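Protein ElaA (Escherichia coli, PDB 5Z6N) is probably an N-acetyltransferase of the GNAT type, expected to transfer the acetyl group of acetyl coenzyme A to an amine. Local coordinates at residues Y62-K67 and I77-V82. Residues are numbered along the deposited sequence; the frame is centred on the assembly and turned at random.
Sequences YARILK and IGRVIV
Tyr62 and Ile81 face each other as an antiparallel hydrogen-bonded pair: Tyr62 N donates to Ile81 O (3.1 Å), and Ile81 N returns a bond to Tyr62 O (2.9 Å). Arg64 and Gly78 form the next such pair, its straighter link running from Arg64 N to Gly78 O with an N-H...O angle of 172°. Two steps along 62-67, from Tyr62 to Arg64, thus match three along 77-82, from Ile81 to Gly78, and the extra residue makes a beta bulge. Arg79 takes it up with positive phi (65°), a backbone shape costly for most residues but here compatible with sending its side chain toward strand 62-67. These strands form a hairpin in mid-sheet of the GNAT fold, and a bulge in this fourth strand is a feature of the family, where the strand's backbone usually helps to bind acetyl coenzyme A.

Apolar contact is modest. The Tyr62 ring, with CG anti to the backbone N (chi1 171°), presents its CE2 edge to Arg79 CB at 3.6 Å, while small Ala63 fits its CB against Val80 CG2. Ile81, branched and apolar, also packs on helix 14-31.

The charged ends of Arg64 and Arg79 run side by side, their guanidinium planes 49° apart and Arg64 CZ over one face of the other. Nearby acidic residues probably offset the two like charges: Arg64 forms salt bridges with Asp40 and Asp43, and Arg79 with Asp38. A leucine in place of Arg64 would probably leave Asp40 and Asp43 without these partners.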
loop_
_atom_site.group_PDB
_atom_site.type_symbol
_atom_site.label_atom_id
_atom_site.label_comp_id
_atom_site.label_asym_id
_atom_site.label_seq_id
_atom_site.Cartn_x
_atom_site.Cartn_y
_atom_site.Cartn_z
ATOM N N TYR B 62 -2.937 12.865 7.075
ATOM C CA TYR B 62 -3.776 11.676 7.113
ATOM C C TYR B 62 -3.817 11.104 8.522
ATOM O O TYR B 62 -2.830 11.172 9.259
ATOM C CB TYR B 62 -3.272 10.604 6.135
ATOM C CG TYR B 62 -3.975 9.266 6.278
ATOM C CD1 TYR B 62 -5.125 9.000 5.565
ATOM C CD2 TYR B 62 -3.498 8.284 7.138
ATOM C CE1 TYR B 62 -5.781 7.806 5.688
ATOM C CE2 TYR B 62 -4.149 7.086 7.270
ATOM C CZ TYR B 62 -5.292 6.851 6.540
ATOM O OH TYR B 62 -5.957 5.655 6.655
ATOM N N ALA B 63 -4.964 10.521 8.873
ATOM C CA ALA B 63 -5.107 9.710 10.073
ATOM C C ALA B 63 -6.332 8.824 9.902
ATOM O O ALA B 63 -7.304 9.209 9.248
ATOM C CB ALA B 63 -5.232 10.571 11.333
ATOM N N ARG B 64 -6.270 7.626 10.478
ATOM C CA ARG B 64 -7.380 6.690 10.420
ATOM C C ARG B 64 -7.877 6.383 11.827
ATOM O O ARG B 64 -7.139 6.494 12.815
ATOM C CB ARG B 64 -7.000 5.384 9.698
ATOM C CG ARG B 64 -6.643 4.235 10.623
ATOM C CD ARG B 64 -6.318 2.963 9.828
ATOM N NE ARG B 64 -5.500 2.057 10.615
ATOM C CZ ARG B 64 -5.027 0.905 10.154
ATOM N NH1 ARG B 64 -5.303 0.519 8.913
ATOM N NH2 ARG B 64 -4.283 0.125 10.927
ATOM N N ILE B 65 -9.146 5.993 11.895
ATOM C CA ILE B 65 -9.865 5.822 13.146
ATOM C C ILE B 65 -10.479 4.430 13.154
ATOM O O ILE B 65 -11.294 4.103 12.282
ATOM C CB ILE B 65 -10.954 6.891 13.312
ATOM C CG1 ILE B 65 -10.359 8.296 13.193
ATOM C CG2 ILE B 65 -11.672 6.707 14.616
ATOM C CD1 ILE B 65 -11.408 9.376 13.147
ATOM N N LEU B 66 -10.101 3.616 14.134
ATOM C CA LEU B 66 -10.645 2.273 14.278
ATOM C C LEU B 66 -11.740 2.265 15.340
ATOM O O LEU B 66 -11.537 2.758 16.455
ATOM C CB LEU B 66 -9.543 1.273 14.634
ATOM C CG LEU B 66 -8.303 1.305 13.736
ATOM C CD1 LEU B 66 -7.290 0.272 14.167
ATOM C CD2 LEU B 66 -8.662 1.114 12.275
ATOM N N LYS B 67 -12.902 1.725 14.980
ATOM C CA LYS B 67 -14.017 1.522 15.902
ATOM C C LYS B 67 -14.228 0.011 15.967
ATOM O O LYS B 67 -14.952 -0.568 15.154
ATOM C CB LYS B 67 -15.273 2.267 15.454
ATOM C CG LYS B 67 -16.487 1.979 16.319
ATOM C CD LYS B 67 -16.233 2.393 17.764
ATOM C CE LYS B 67 -17.196 1.696 18.712
ATOM N NZ LYS B 67 -16.540 0.586 19.464
ATOM N N ILE B 77 -6.932 5.929 17.346
ATOM C CA ILE B 77 -6.355 6.800 16.329
ATOM C C ILE B 77 -4.981 6.253 15.972
ATOM O O ILE B 77 -4.230 5.820 16.853
ATOM C CB ILE B 77 -6.258 8.260 16.811
ATOM C CG1 ILE B 77 -7.645 8.838 17.075
ATOM C CG2 ILE B 77 -5.523 9.120 15.796
ATOM C CD1 ILE B 77 -7.605 10.277 17.534
ATOM N N GLY B 78 -4.657 6.258 14.683
ATOM C CA GLY B 78 -3.364 5.768 14.244
ATOM C C GLY B 78 -3.065 6.234 12.837
ATOM O O GLY B 78 -3.904 6.849 12.170
ATOM N N ARG B 79 -1.841 5.924 12.395
ATOM C CA ARG B 79 -1.338 6.279 11.062
ATOM C C ARG B 79 -1.220 7.793 10.879
ATOM O O ARG B 79 -1.360 8.308 9.765
ATOM C CB ARG B 79 -2.207 5.672 9.953
ATOM C CG ARG B 79 -2.286 4.162 9.964
ATOM C CD ARG B 79 -0.902 3.541 10.040
ATOM N NE ARG B 79 -0.825 2.280 9.314
ATOM C CZ ARG B 79 -1.093 1.098 9.862
ATOM N NH1 ARG B 79 -0.997 -0.007 9.141
ATOM N NH2 ARG B 79 -1.486 1.015 11.123
ATOM N N VAL B 80 -0.939 8.514 11.963
ATOM C CA VAL B 80 -0.959 9.974 11.943
ATOM C C VAL B 80 0.215 10.485 11.117
ATOM O O VAL B 80 1.378 10.203 11.429
ATOM C CB VAL B 80 -0.923 10.534 13.370
ATOM C CG1 VAL B 80 -0.919 12.061 13.348
ATOM C CG2 VAL B 80 -2.101 9.984 14.182
ATOM N N ILE B 81 -0.082 11.242 10.057
ATOM C CA ILE B 81 0.941 11.696 9.120
ATOM C C ILE B 81 0.756 13.166 8.783
ATOM O O ILE B 81 -0.370 13.646 8.615
ATOM C CB ILE B 81 0.942 10.881 7.810
ATOM C CG1 ILE B 81 1.064 9.386 8.089
ATOM C CG2 ILE B 81 2.085 11.334 6.920
ATOM C CD1 ILE B 81 0.985 8.543 6.847
ATOM N N VAL B 82 1.878 13.874 8.687
ATOM C CA VAL B 82 2.014 15.092 7.903
ATOM C C VAL B 82 3.129 14.855 6.894
ATOM O O VAL B 82 4.170 14.281 7.235
ATOM C CB VAL B 82 2.327 16.317 8.785
ATOM C CG1 VAL B 82 2.638 17.526 7.918
ATOM C CG2 VAL B 82 1.174 16.604 9.734
#